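Phosphatidylglycerophosphatase B (PDB 6FMX) removes the terminal phosphate from phosphatidylglycerophosphate to give phosphatidylglycerol, and also dephosphorylates undecaprenyl pyrophosphate to supply the lipid carrier undecaprenyl phosphate. Local coordinates at residues H38-A41 with V42-A45; P59-N62 with E63-G67; T69-A73 with S74-L78; L201-L204 with L205-L208; G211-E214 with K215-F219. All blocks are in the same frame, centred on the assembly; numbering follows the deposited sequence.

Contact 1: residues H38-A41 with V42-A45. With OLC ((2R)-2,3-dihydroxypropyl (9Z)-octadec-9-enoate), chain D; OLC ((2R)-2,3-dihydroxypropyl (9Z)-octadec-9-enoate), chain C.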
# COMPACT_ATOMS: atom_id res chain seq x y z
N HIS A 38 11.60 17.73 2.20
CA HIS A 38 11.74 19.17 2.30
C HIS A 38 13.10 19.67 1.85
O HIS A 38 13.33 20.89 1.86
CB HIS A 38 11.47 19.63 3.73
CG HIS A 38 10.05 19.43 4.16
ND1 HIS A 38 9.08 20.39 3.98
CD2 HIS A 38 9.44 18.37 4.74
CE1 HIS A 38 7.93 19.94 4.44
NE2 HIS A 38 8.12 18.72 4.91
N THR A 39 13.99 18.78 1.47
CA THR A 39 15.27 19.19 0.93
C THR A 39 15.15 19.36 -0.58
O THR A 39 14.43 18.61 -1.25
CB THR A 39 16.36 18.17 1.25
OG1 THR A 39 16.12 16.97 0.50
CG2 THR A 39 16.34 17.84 2.72
N ASN A 40 15.85 20.36 -1.10
CA ASN A 40 15.80 20.58 -2.53
C ASN A 40 16.45 19.42 -3.29
O ASN A 40 16.06 19.12 -4.42
CB ASN A 40 16.47 21.90 -2.87
CG ASN A 40 16.36 22.23 -4.33
OD1 ASN A 40 15.28 22.50 -4.85
ND2 ASN A 40 17.48 22.16 -5.02
N ALA A 41 17.43 18.76 -2.67
CA ALA A 41 18.10 17.64 -3.33
C ALA A 41 17.13 16.49 -3.60
O ALA A 41 17.18 15.87 -4.67
CB ALA A 41 19.28 17.16 -2.47
N VAL A 42 16.23 16.21 -2.66
CA VAL A 42 15.26 15.13 -2.86
C VAL A 42 14.15 15.57 -3.81
O VAL A 42 13.71 14.81 -4.67
CB VAL A 42 14.69 14.64 -1.52
CG1 VAL A 42 13.55 13.65 -1.75
CG2 VAL A 42 15.78 13.99 -0.69
N GLN A 43 13.69 16.81 -3.65
CA GLN A 43 12.67 17.35 -4.56
C GLN A 43 13.15 17.31 -6.00
O GLN A 43 12.39 16.99 -6.92
CB GLN A 43 12.31 18.78 -4.15
CG GLN A 43 11.53 18.90 -2.84
CD GLN A 43 11.62 20.30 -2.26
OE1 GLN A 43 12.01 21.24 -2.95
NE2 GLN A 43 11.26 20.44 -0.99
N SER A 44 14.43 17.62 -6.23
CA SER A 44 14.99 17.60 -7.58
C SER A 44 15.09 16.19 -8.12
O SER A 44 14.79 15.94 -9.29
CB SER A 44 16.35 18.28 -7.59
OG SER A 44 16.25 19.60 -7.08
N ALA A 45 15.53 15.24 -7.28
CA ALA A 45 15.58 13.85 -7.71
C ALA A 45 14.18 13.31 -7.96
O ALA A 45 13.95 12.57 -8.92
CB ALA A 45 16.32 13.00 -6.68
C18 OLC D . 18.24 9.03 12.49
C10 OLC D . 13.24 14.11 11.72
C9 OLC D . 12.03 14.51 12.05
C17 OLC D . 17.19 7.95 12.70
C11 OLC D . 13.43 12.81 10.95
C8 OLC D . 10.80 13.68 11.66
C24 OLC D . 10.30 23.87 5.93
C16 OLC D . 16.04 8.52 13.53
C12 OLC D . 14.44 11.93 11.67
C7 OLC D . 9.57 14.58 11.54
C15 OLC D . 15.37 9.65 12.76
C13 OLC D . 14.06 11.78 13.15
C6 OLC D . 9.54 15.21 10.15
C14 OLC D . 14.40 10.39 13.68
C5 OLC D . 8.81 16.54 10.23
C4 OLC D . 9.11 17.37 8.98
C3 OLC D . 10.25 18.33 9.27
C2 OLC D . 10.54 19.17 8.03
C21 OLC D . 8.79 22.38 7.21
C1 OLC D . 9.56 20.34 7.97
C22 OLC D . 9.37 23.78 7.12
O19 OLC D . 8.56 20.31 8.60
O25 OLC D . 9.87 24.92 5.11
O23 OLC D . 8.31 24.68 6.96
O20 OLC D . 9.84 21.45 7.17
C18 OLC C . 15.40 0.36 7.92
C10 OLC C . 17.51 4.34 5.69
C9 OLC C . 17.64 5.22 4.72
C17 OLC C . 16.63 1.18 8.33
C11 OLC C . 16.49 4.53 6.82
C8 OLC C . 16.75 6.46 4.68
C24 OLC C . 21.16 15.76 1.09
C16 OLC C . 16.65 1.50 9.83
C12 OLC C . 17.26 4.62 8.14
C7 OLC C . 16.86 7.14 3.31
C15 OLC C . 15.51 2.42 10.24
C13 OLC C . 16.36 4.61 9.37
C6 OLC C . 15.65 8.04 3.08
C14 OLC C . 15.29 3.55 9.23
C5 OLC C . 15.39 8.19 1.58
C4 OLC C . 15.45 9.66 1.20
C3 OLC C . 16.91 10.08 1.02
C2 OLC C . 17.26 11.09 2.11
C21 OLC C . 19.91 13.64 1.40
C1 OLC C . 18.58 11.76 1.74
C22 OLC C . 19.99 15.10 1.80
O19 OLC C . 19.46 11.12 1.28
O25 OLC C . 20.98 17.15 1.17
O23 OLC C . 18.79 15.69 1.40
O20 OLC C . 18.73 13.13 1.95

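Contact 2: residues P59-N62 with E63-G67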
# COMPACT_ATOMS: atom_id res chain seq x y z
N PRO A 59 0.78 4.52 -25.08
CA PRO A 59 -0.66 4.50 -24.80
C PRO A 59 -1.18 3.14 -24.35
O PRO A 59 -2.00 3.08 -23.43
CB PRO A 59 -1.27 4.95 -26.13
CG PRO A 59 -0.25 5.85 -26.71
CD PRO A 59 1.08 5.22 -26.35
N TRP A 60 -0.73 2.05 -24.97
CA TRP A 60 -1.14 0.73 -24.49
C TRP A 60 -0.73 0.53 -23.04
O TRP A 60 -1.52 0.04 -22.22
CB TRP A 60 -0.58 -0.37 -25.39
CG TRP A 60 0.91 -0.63 -25.29
CD1 TRP A 60 1.88 -0.11 -26.09
CD2 TRP A 60 1.58 -1.51 -24.37
NE1 TRP A 60 3.11 -0.59 -25.72
CE2 TRP A 60 2.95 -1.46 -24.67
CE3 TRP A 60 1.14 -2.33 -23.33
CZ2 TRP A 60 3.90 -2.19 -23.95
CZ3 TRP A 60 2.08 -3.06 -22.62
CH2 TRP A 60 3.45 -2.99 -22.94
N LEU A 61 0.50 0.93 -22.70
CA LEU A 61 1.00 0.78 -21.33
C LEU A 61 0.29 1.72 -20.36
O LEU A 61 0.14 1.39 -19.18
CB LEU A 61 2.51 1.01 -21.32
CG LEU A 61 3.32 0.67 -20.06
CD1 LEU A 61 3.06 -0.76 -19.58
CD2 LEU A 61 4.80 0.87 -20.33
N ASN A 62 -0.12 2.91 -20.83
CA ASN A 62 -0.96 3.79 -20.03
C ASN A 62 -2.21 3.06 -19.56
O ASN A 62 -2.60 3.16 -18.39
CB ASN A 62 -1.36 5.03 -20.85
CG ASN A 62 -0.21 5.99 -21.09
OD1 ASN A 62 0.90 5.81 -20.60
ND2 ASN A 62 -0.49 7.04 -21.86
N GLU A 63 -2.87 2.34 -20.48
CA GLU A 63 -4.07 1.58 -20.14
C GLU A 63 -3.76 0.49 -19.13
O GLU A 63 -4.51 0.30 -18.16
CB GLU A 63 -4.68 0.94 -21.39
CG GLU A 63 -5.54 1.83 -22.26
CD GLU A 63 -6.35 1.02 -23.26
OE1 GLU A 63 -6.19 -0.22 -23.28
OE2 GLU A 63 -7.15 1.61 -24.02
N VAL A 64 -2.70 -0.27 -19.38
CA VAL A 64 -2.33 -1.35 -18.47
C VAL A 64 -2.03 -0.80 -17.09
O VAL A 64 -2.45 -1.36 -16.07
CB VAL A 64 -1.14 -2.14 -19.03
CG1 VAL A 64 -0.61 -3.11 -17.98
CG2 VAL A 64 -1.54 -2.88 -20.31
N MET A 65 -1.28 0.30 -17.03
CA MET A 65 -0.89 0.86 -15.74
C MET A 65 -2.09 1.44 -15.00
O MET A 65 -2.12 1.42 -13.76
CB MET A 65 0.19 1.91 -15.95
CG MET A 65 1.55 1.31 -16.26
SD MET A 65 2.28 0.62 -14.75
CE MET A 65 3.94 0.23 -15.32
N THR A 66 -3.08 1.95 -15.72
CA THR A 66 -4.30 2.42 -15.09
C THR A 66 -5.09 1.25 -14.50
O THR A 66 -5.67 1.36 -13.41
CB THR A 66 -5.14 3.19 -16.11
OG1 THR A 66 -4.45 4.41 -16.44
CG2 THR A 66 -6.51 3.52 -15.55
N GLY A 67 -5.13 0.12 -15.21
CA GLY A 67 -5.73 -1.07 -14.65
C GLY A 67 -5.01 -1.56 -13.41
O GLY A 67 -5.63 -1.88 -12.40

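Contact 3: residues T69-A73 with S74-L78. With OLC ((2R)-2,3-dihydroxypropyl (9Z)-octadec-9-enoate), chain B; OLC ((2R)-2,3-dihydroxypropyl (9Z)-octadec-9-enoate), chain F.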
# COMPACT_ATOMS: atom_id res chain seq x y z
N THR A 69 -3.24 0.21 -11.36
CA THR A 69 -3.35 1.14 -10.25
C THR A 69 -4.66 0.97 -9.49
O THR A 69 -4.71 1.24 -8.28
CB THR A 69 -3.18 2.58 -10.76
OG1 THR A 69 -2.70 3.38 -9.68
CG2 THR A 69 -4.51 3.17 -11.23
N HIS A 70 -5.70 0.44 -10.15
CA HIS A 70 -6.98 0.23 -9.50
C HIS A 70 -6.89 -0.81 -8.39
O HIS A 70 -7.71 -0.80 -7.47
CB HIS A 70 -8.04 -0.18 -10.54
CG HIS A 70 -9.44 -0.19 -10.01
ND1 HIS A 70 -10.06 0.94 -9.53
CD2 HIS A 70 -10.34 -1.20 -9.88
CE1 HIS A 70 -11.28 0.63 -9.13
NE2 HIS A 70 -11.48 -0.66 -9.33
N LEU A 71 -5.92 -1.72 -8.47
CA LEU A 71 -5.71 -2.68 -7.39
C LEU A 71 -5.34 -1.99 -6.08
O LEU A 71 -5.50 -2.60 -5.01
CB LEU A 71 -4.61 -3.68 -7.77
CG LEU A 71 -4.86 -4.46 -9.06
CD1 LEU A 71 -3.56 -5.11 -9.53
CD2 LEU A 71 -5.95 -5.50 -8.88
N GLY A 72 -4.86 -0.75 -6.13
CA GLY A 72 -4.56 0.02 -4.95
C GLY A 72 -5.64 0.99 -4.52
O GLY A 72 -5.48 1.68 -3.51
N ALA A 73 -6.74 1.08 -5.27
CA ALA A 73 -7.78 2.05 -4.98
C ALA A 73 -8.62 1.58 -3.81
O ALA A 73 -9.02 0.41 -3.74
CB ALA A 73 -8.66 2.30 -6.20
N SER A 74 -8.90 2.49 -2.87
CA SER A 74 -9.72 2.11 -1.73
C SER A 74 -11.13 1.71 -2.15
O SER A 74 -11.78 0.91 -1.47
CB SER A 74 -9.76 3.25 -0.71
OG SER A 74 -10.90 4.06 -0.93
N SER A 75 -11.60 2.23 -3.29
CA SER A 75 -12.89 1.80 -3.80
C SER A 75 -12.87 0.36 -4.28
O SER A 75 -13.93 -0.28 -4.35
CB SER A 75 -13.35 2.72 -4.93
OG SER A 75 -12.63 2.43 -6.12
N PHE A 76 -11.70 -0.17 -4.63
CA PHE A 76 -11.57 -1.58 -4.96
C PHE A 76 -11.29 -2.43 -3.73
O PHE A 76 -11.84 -3.53 -3.60
CB PHE A 76 -10.44 -1.77 -5.97
CG PHE A 76 -10.07 -3.21 -6.23
CD1 PHE A 76 -10.87 -4.00 -7.04
CD2 PHE A 76 -8.92 -3.75 -5.70
CE1 PHE A 76 -10.53 -5.32 -7.30
CE2 PHE A 76 -8.57 -5.06 -5.95
CZ PHE A 76 -9.38 -5.85 -6.75
N LEU A 77 -10.46 -1.93 -2.81
CA LEU A 77 -10.01 -2.76 -1.70
C LEU A 77 -11.08 -2.96 -0.64
O LEU A 77 -11.12 -4.02 -0.01
CB LEU A 77 -8.76 -2.15 -1.06
CG LEU A 77 -7.55 -2.24 -1.98
CD1 LEU A 77 -6.48 -1.30 -1.50
CD2 LEU A 77 -7.01 -3.65 -2.09
N LEU A 78 -11.96 -1.97 -0.42
CA LEU A 78 -13.03 -2.17 0.55
C LEU A 78 -13.95 -3.34 0.17
O LEU A 78 -14.16 -4.23 1.00
CB LEU A 78 -13.81 -0.87 0.77
CG LEU A 78 -14.95 -0.95 1.78
CD1 LEU A 78 -14.51 -1.61 3.08
CD2 LEU A 78 -15.53 0.44 2.06
C18 OLC B . -12.43 -19.65 0.74
C10 OLC B . -10.71 -14.38 -4.26
C9 OLC B . -10.93 -13.48 -5.19
C17 OLC B . -13.12 -18.30 0.90
C11 OLC B . -11.43 -14.35 -2.91
C8 OLC B . -11.92 -12.34 -4.96
C24 OLC B . -15.69 -0.05 -7.54
C16 OLC B . -12.13 -17.21 1.33
C12 OLC B . -12.78 -15.07 -3.00
C7 OLC B . -12.13 -11.53 -6.24
C15 OLC B . -11.50 -16.56 0.10
C13 OLC B . -12.88 -16.15 -1.93
C6 OLC B . -13.12 -10.41 -5.95
C14 OLC B . -12.48 -15.60 -0.57
C5 OLC B . -12.85 -9.22 -6.87
C4 OLC B . -12.85 -7.93 -6.05
C3 OLC B . -14.12 -7.12 -6.31
C2 OLC B . -13.88 -5.66 -5.92
C21 OLC B . -15.52 -2.49 -6.94
C1 OLC B . -14.99 -4.76 -6.47
C22 OLC B . -15.14 -1.41 -7.96
O19 OLC B . -16.13 -5.06 -6.31
O25 OLC B . -14.82 0.96 -7.96
O23 OLC B . -13.75 -1.32 -8.05
O20 OLC B . -14.67 -3.58 -7.16
C10 OLC F . -14.70 -3.33 11.38
C9 OLC F . -14.33 -2.25 10.69
C11 OLC F . -14.61 -3.34 12.88
C8 OLC F . -13.81 -1.04 11.42
C24 OLC F . -12.17 6.62 0.72
C12 OLC F . -13.25 -3.90 13.30
C7 OLC F . -14.09 0.21 10.59
C6 OLC F . -14.04 -0.11 9.10
C5 OLC F . -13.39 1.03 8.32
C4 OLC F . -14.15 1.31 7.03
C3 OLC F . -13.19 1.64 5.89
C2 OLC F . -12.93 3.13 5.81
C21 OLC F . -12.87 5.51 2.84
C1 OLC F . -12.75 3.53 4.36
C22 OLC F . -11.76 5.62 1.80
O19 OLC F . -12.93 2.72 3.46
O25 OLC F . -12.08 7.95 1.24
O23 OLC F . -10.56 6.08 2.43
O20 OLC F . -12.35 4.89 4.02

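Contact 4: residues L201-L204 with L205-L208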
# COMPACT_ATOMS: atom_id res chain seq x y z
N LEU A 201 4.54 2.81 5.74
CA LEU A 201 3.50 2.83 6.76
C LEU A 201 2.42 1.77 6.55
O LEU A 201 1.87 1.27 7.54
CB LEU A 201 2.86 4.22 6.84
CG LEU A 201 3.76 5.35 7.35
CD1 LEU A 201 2.96 6.62 7.43
CD2 LEU A 201 4.33 5.03 8.71
N GLY A 202 2.08 1.43 5.31
CA GLY A 202 1.19 0.31 5.09
C GLY A 202 1.79 -0.99 5.56
O GLY A 202 1.12 -1.82 6.20
N LEU A 203 3.08 -1.20 5.27
CA LEU A 203 3.79 -2.39 5.76
C LEU A 203 3.87 -2.40 7.28
O LEU A 203 3.75 -3.45 7.91
CB LEU A 203 5.18 -2.43 5.14
CG LEU A 203 5.87 -3.73 4.72
CD1 LEU A 203 4.90 -4.73 4.10
CD2 LEU A 203 6.99 -3.39 3.74
N LEU A 204 4.08 -1.23 7.88
CA LEU A 204 4.07 -1.12 9.34
C LEU A 204 2.74 -1.60 9.91
O LEU A 204 2.72 -2.39 10.87
CB LEU A 204 4.36 0.33 9.74
CG LEU A 204 4.60 0.66 11.22
CD1 LEU A 204 5.44 1.92 11.27
CD2 LEU A 204 3.30 0.90 11.94
N LEU A 205 1.62 -1.14 9.35
CA LEU A 205 0.32 -1.56 9.85
C LEU A 205 0.10 -3.05 9.66
O LEU A 205 -0.52 -3.70 10.52
CB LEU A 205 -0.79 -0.77 9.15
CG LEU A 205 -0.79 0.71 9.54
CD1 LEU A 205 -1.77 1.51 8.68
CD2 LEU A 205 -1.15 0.84 11.00
N PHE A 206 0.59 -3.61 8.55
CA PHE A 206 0.56 -5.05 8.35
C PHE A 206 1.28 -5.78 9.48
O PHE A 206 0.73 -6.71 10.10
CB PHE A 206 1.18 -5.41 7.00
CG PHE A 206 1.71 -6.83 6.92
CD1 PHE A 206 0.85 -7.91 6.94
CD2 PHE A 206 3.07 -7.07 6.80
CE1 PHE A 206 1.34 -9.21 6.86
CE2 PHE A 206 3.57 -8.36 6.72
CZ PHE A 206 2.70 -9.43 6.75
N PHE A 207 2.53 -5.40 9.75
CA PHE A 207 3.30 -6.09 10.78
C PHE A 207 2.63 -5.95 12.14
O PHE A 207 2.68 -6.87 12.96
CB PHE A 207 4.73 -5.57 10.83
CG PHE A 207 5.60 -6.14 9.75
CD1 PHE A 207 5.89 -7.49 9.72
CD2 PHE A 207 6.12 -5.32 8.76
CE1 PHE A 207 6.69 -8.02 8.73
CE2 PHE A 207 6.93 -5.85 7.77
CZ PHE A 207 7.21 -7.20 7.75
N LEU A 208 2.00 -4.80 12.40
CA LEU A 208 1.32 -4.62 13.68
C LEU A 208 0.14 -5.57 13.83
O LEU A 208 -0.02 -6.20 14.88
CB LEU A 208 0.85 -3.17 13.83
CG LEU A 208 1.92 -2.12 14.14
CD1 LEU A 208 1.25 -0.78 14.31
CD2 LEU A 208 2.69 -2.49 15.41

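Contact 5: residues G211-E214 with K215-F219. With OLC ((2R)-2,3-dihydroxypropyl (9Z)-octadec-9-enoate), chain E.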
# COMPACT_ATOMS: atom_id res chain seq x y z
N GLY A 211 1.46 -9.21 14.08
CA GLY A 211 2.01 -9.47 15.40
C GLY A 211 0.94 -9.61 16.47
O GLY A 211 1.04 -10.46 17.36
N PHE A 212 -0.10 -8.77 16.40
CA PHE A 212 -1.22 -8.87 17.33
C PHE A 212 -1.94 -10.20 17.18
O PHE A 212 -2.20 -10.90 18.17
CB PHE A 212 -2.18 -7.71 17.09
CG PHE A 212 -3.47 -7.82 17.87
CD1 PHE A 212 -3.51 -7.49 19.21
CD2 PHE A 212 -4.63 -8.23 17.25
CE1 PHE A 212 -4.70 -7.57 19.92
CE2 PHE A 212 -5.82 -8.33 17.95
CZ PHE A 212 -5.86 -7.99 19.29
N ASP A 213 -2.31 -10.55 15.95
CA ASP A 213 -3.08 -11.77 15.72
C ASP A 213 -2.30 -12.99 16.20
O ASP A 213 -2.88 -13.93 16.76
CB ASP A 213 -3.42 -11.89 14.24
CG ASP A 213 -4.33 -13.06 13.97
OD1 ASP A 213 -5.52 -12.95 14.31
OD2 ASP A 213 -3.84 -14.08 13.44
N GLU A 214 -1.00 -13.01 15.96
CA GLU A 214 -0.20 -14.15 16.39
C GLU A 214 -0.05 -14.16 17.91
O GLU A 214 -0.08 -15.23 18.53
CB GLU A 214 1.16 -14.11 15.70
CG GLU A 214 0.99 -14.27 14.20
CD GLU A 214 2.29 -14.44 13.45
OE1 GLU A 214 3.18 -13.57 13.58
OE2 GLU A 214 2.41 -15.44 12.70
N LYS A 215 0.07 -12.98 18.51
CA LYS A 215 0.25 -12.89 19.96
C LYS A 215 -0.95 -13.45 20.71
O LYS A 215 -0.80 -14.09 21.75
CB LYS A 215 0.50 -11.43 20.35
CG LYS A 215 0.70 -11.21 21.84
CD LYS A 215 1.79 -12.09 22.41
CE LYS A 215 1.91 -11.89 23.92
NZ LYS A 215 3.07 -12.62 24.51
N ILE A 216 -2.17 -13.23 20.19
CA ILE A 216 -3.36 -13.66 20.91
C ILE A 216 -3.72 -15.11 20.67
O ILE A 216 -4.72 -15.58 21.22
CB ILE A 216 -4.58 -12.77 20.59
CG1 ILE A 216 -5.07 -13.02 19.16
CG2 ILE A 216 -4.26 -11.30 20.83
CD1 ILE A 216 -6.29 -12.19 18.79
N LYS A 217 -2.95 -15.84 19.86
CA LYS A 217 -3.26 -17.24 19.64
C LYS A 217 -3.08 -18.03 20.93
O LYS A 217 -2.19 -17.75 21.73
CB LYS A 217 -2.37 -17.82 18.54
CG LYS A 217 -2.67 -17.21 17.18
CD LYS A 217 -1.81 -17.79 16.08
CE LYS A 217 -2.55 -17.74 14.75
NZ LYS A 217 -1.62 -17.55 13.59
N ARG A 218 -3.96 -19.00 21.13
CA ARG A 218 -3.92 -19.82 22.33
C ARG A 218 -3.20 -21.14 22.12
O ARG A 218 -2.86 -21.82 23.10
CB ARG A 218 -5.34 -20.05 22.83
CG ARG A 218 -5.86 -18.82 23.58
CD ARG A 218 -7.35 -18.64 23.43
NE ARG A 218 -7.88 -17.71 24.42
CZ ARG A 218 -9.18 -17.42 24.55
NH1 ARG A 218 -10.07 -18.00 23.75
NH2 ARG A 218 -9.57 -16.56 25.48
N PHE A 219 -2.95 -21.49 20.86
CA PHE A 219 -2.08 -22.57 20.44
C PHE A 219 -1.20 -22.06 19.31
O PHE A 219 -1.61 -21.21 18.53
CB PHE A 219 -2.89 -23.79 19.96
CG PHE A 219 -3.81 -24.35 21.01
CD1 PHE A 219 -5.04 -23.77 21.25
CD2 PHE A 219 -3.42 -25.44 21.76
CE1 PHE A 219 -5.88 -24.27 22.23
CE2 PHE A 219 -4.25 -25.95 22.74
CZ PHE A 219 -5.48 -25.36 22.97
C18 OLC E . 0.29 -5.63 19.43
C10 OLC E . -4.70 -3.01 13.54
C9 OLC E . -5.64 -2.09 13.58
C17 OLC E . -0.14 -4.50 18.51
C11 OLC E . -3.58 -3.04 14.58
C8 OLC E . -5.66 -0.99 14.65
C24 OLC E . -11.89 6.24 7.13
C16 OLC E . -1.38 -3.83 19.09
C12 OLC E . -3.66 -4.34 15.37
C7 OLC E . -7.10 -0.79 15.13
C15 OLC E . -2.31 -3.41 17.95
C13 OLC E . -4.39 -4.09 16.68
C6 OLC E . -7.44 0.70 15.25
C14 OLC E . -3.46 -4.41 17.85
C5 OLC E . -8.85 0.97 14.71
C4 OLC E . -8.99 2.40 14.16
C3 OLC E . -10.07 2.43 13.08
C2 OLC E . -10.07 3.78 12.38
C21 OLC E . -11.74 4.80 9.21
C1 OLC E . -11.14 3.83 11.28
C22 OLC E . -11.07 5.88 8.36
O19 OLC E . -11.80 2.88 11.05
O25 OLC E . -11.47 7.51 6.70
O23 OLC E . -10.93 7.04 9.13
O20 OLC E . -11.34 5.01 10.54
O HOH W 1 0.57 -16.87 20.92

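Contact 1: residues H38-A41 with V42-A45
With chi1 at 70°, Thr39 holds OG1 between its own backbone N and carbonyl carbon, over the first turn of the helix, where it accepts from the backbone N of Val42 at 3.3 Å. The same oxygen touches the branch of Val42 that lies beside its backbone N, with Thr39 OG1 3.2 Å from Val42 CG2, and it is also hydrogen-bonded to Ala36 O. Thr39 is thus the N-cap of helix 40-54, on what is inferred to be the extracellular side, after helix 21-36. The regular i to i+4 bonds begin at once: Gln43 N meets Thr39 O at 3.1 Å, almost straight at 171°. Gln43 runs extended beyond CG back over the Thr39 carbonyl, with CG 3.3 Å from Thr39 O, and its NE2 is hydrogen-bonded to Ile37 O, before the cap. One step on, Asn40 O is gripped twice by Ser44, by OG at 2.7 Å and by N at 2.9 Å, from opposite faces of the carbonyl plane. Two monoolein head groups approach the start of this segment: chain D sets O20 over the centre of one face of the His38 ring, and chain C brings O23 to 3.1 Å from Thr39 OG1.

Contact 2: residues P59-N62 with E63-G67
Asn62 O is held by two donors of one residue: Thr66 N and Thr66 OG1 both reach it at 3.0 Å, from opposite faces of its carbonyl plane. The second bond exists because Thr66 turns OG1 back beside its own backbone N (chi1 -68°), over the preceding turn, where the hydroxyl can donate to the carbonyl four residues earlier. This is a common way for a threonine to satisfy its hydroxyl inside a helix, and here it adds a side-chain bond to the backbone pattern of helix 59-70. The other i to i+4 bonds run regularly from Pro59 onward, and the shortest joins Met65 N to Leu61 O at 2.8 Å.

Apolar side chains run along the same turns in pairs. Leu61 and Met65 lie side by side and point the same way, with Leu61 CD1 4.2 Å from Met65 CG; the Met65 chain is bent at chi2, and its CG also lies 3.2 Å from Leu61 O. Trp60 is turned with CG between its backbone N and carbonyl carbon (chi1 72°), which brings one face of the indole over Leu61 CB; Val64 CG2 comes to its edge, 4.1 Å from Trp60 CE3. This helix is part of the segment, inferred to be extracellular, between transmembrane helices 21-36 and 74-92. Leu61 and Met65 pack on helix 166-186, touching Tyr186, while Asn62 OD1 is hydrogen-bonded to Tyr186 OH and Thr66 leans on Leu187 in the loop beyond.

Contact 3: residues T69-A73 with S74-L78
This is a tight connection between two helices, made by a type I beta turn and an N-cap: the chain leaves helix 59-70 through the turn, His70 to Ala73, and enters transmembrane helix 74-92 with Ala73 at the N-cap position. Ala73 O accepts from the amides of Phe76 and Leu77, both at 2.9 Å, Leu77 N nearly along the C=O axis and Phe76 N from well above the carbonyl plane. Side chains reach across the connection. Phe76 carries CG opposite its backbone N (chi1 171°), which directs the ring back toward the turn; its CB sits over one face of the His70 imidazole, a CH-pi contact 4.0 Å from the ring centroid. The two rings themselves meet obliquely, planes 52° apart. Leu71 lies side by side with the phenyl and points the same way, Leu71 CD2 4.0 Å from Phe76 CE2.

The active site is close by, since Ala73 packs on His140, the inferred proton donor, and Gly72 O and Leu71 O are hydrogen-bonded to Asn143 and Tyr148 of helix 139-158, which also carries His140. A monoolein, chain B, bridges the two segments: its O25 is hydrogen-bonded to Ser75 OG at 3.2 Å, and its acyl chain runs past the phenyl ring, C2 lying 3.6 Å from Phe76 CD1. The imidazole of His70 gives this lipid its shortest polar contact here, NE2 donating to O23 at 2.7 Å.

Contact 4: residues L201-L204 with L205-L208
Leu208 reaches back onto Leu204 one atom after another: its CB lies 3.6 Å and its CG 3.4 Å from Leu204 O, and at the tip its CD1 closes on Leu204 CD2 at 3.6 Å. Leu208 keeps CG beside its own backbone N (chi1 -75°), which holds the chain against the preceding turn. Leu204 in turn sets CG opposite its backbone N (chi1 -171°) and sends its chain toward the following turn, where the two leucines lie alongside and point the same way.

Both residues belong to transmembrane helix 192-215, whose i to i+4 bonds continue unbroken here, Leu205 N to Leu201 O through Leu208 N to Leu204 O. Round the helix from this leucine pair, Leu203 reaches two aromatic rings at once. Its CD1 lies 4.0 Å from Phe206 CD2, and its CG lies 3.9 Å from Phe207 CE2. The two phenyls touch each other as well, Phe206 CE2 standing over the rim of one Phe207 face. The residues then part toward different neighbours: Leu205 enters between helices 96-118 and 139-158, Phe206 packs on Pro149 and Val150 of helix 139-158, and Leu204 and Phe207 lean on helix 21-36, the latter against Leu26 and Lys22.

Contact 5: residues G211-E214 with K215-F219
Helix 192-215 ends here: Lys215 N and Ile216 N still bond back to Gly211 O and Phe212 O, but Lys217 N closes on Glu214 O, three residues back, at 3.2 Å and from above the carbonyl plane. At this end, inferred to be cytoplasmic, Phe212 is sandwiched. Ile216 CG2 stands over one face of its ring, a CH-pi contact 4.1 Å from the centroid, while the acyl chain of the chain E monoolein covers the opposite face, its C14 3.4 Å from Phe212 CD1. Ile216 keeps CG1 between its backbone N and carbonyl carbon (chi1 71°), an arrangement that leaves CG2 turned to the phenyl and brings CD1 to 4.0 Å from Phe212 CE2.

On another side of the helix Asp213 and Lys217 cross, with Asp213 OD2 4.1 Å from Lys217 NZ, beyond a salt bridge. Each has firmer partners on helix 139-158: Asp213 OD2 forms a salt bridge with Lys157 and accepts a hydrogen bond from Tyr153 OH, and Lys217 NZ is hydrogen-bonded to that same tyrosine. Two lysines beside the buried Asp213 would be expected to favour its carboxylate form.

How the contacts relate
The five contacts follow one another along the chain without overlap. Contacts 2 and 3 adjoin in sequence, their centres 16 Å apart, and share helix 59-70, contact 3 leading into helix 74-92; contacts 4 and 5 likewise adjoin, 16 Å between centres, on helix 192-215. Contact 1 opens helix 40-54, the element before helix 59-70, yet its centre is 29 Å from that of contact 2. Contacts 1 and 5 lie farthest apart, about 42 Å between centres, on opposite sides of the chain's centre. Together they run from the helices inferred to be extracellular, through the turn beside His140, the inferred proton donor, to the presumed cytoplasmic end of the last transmembrane helix.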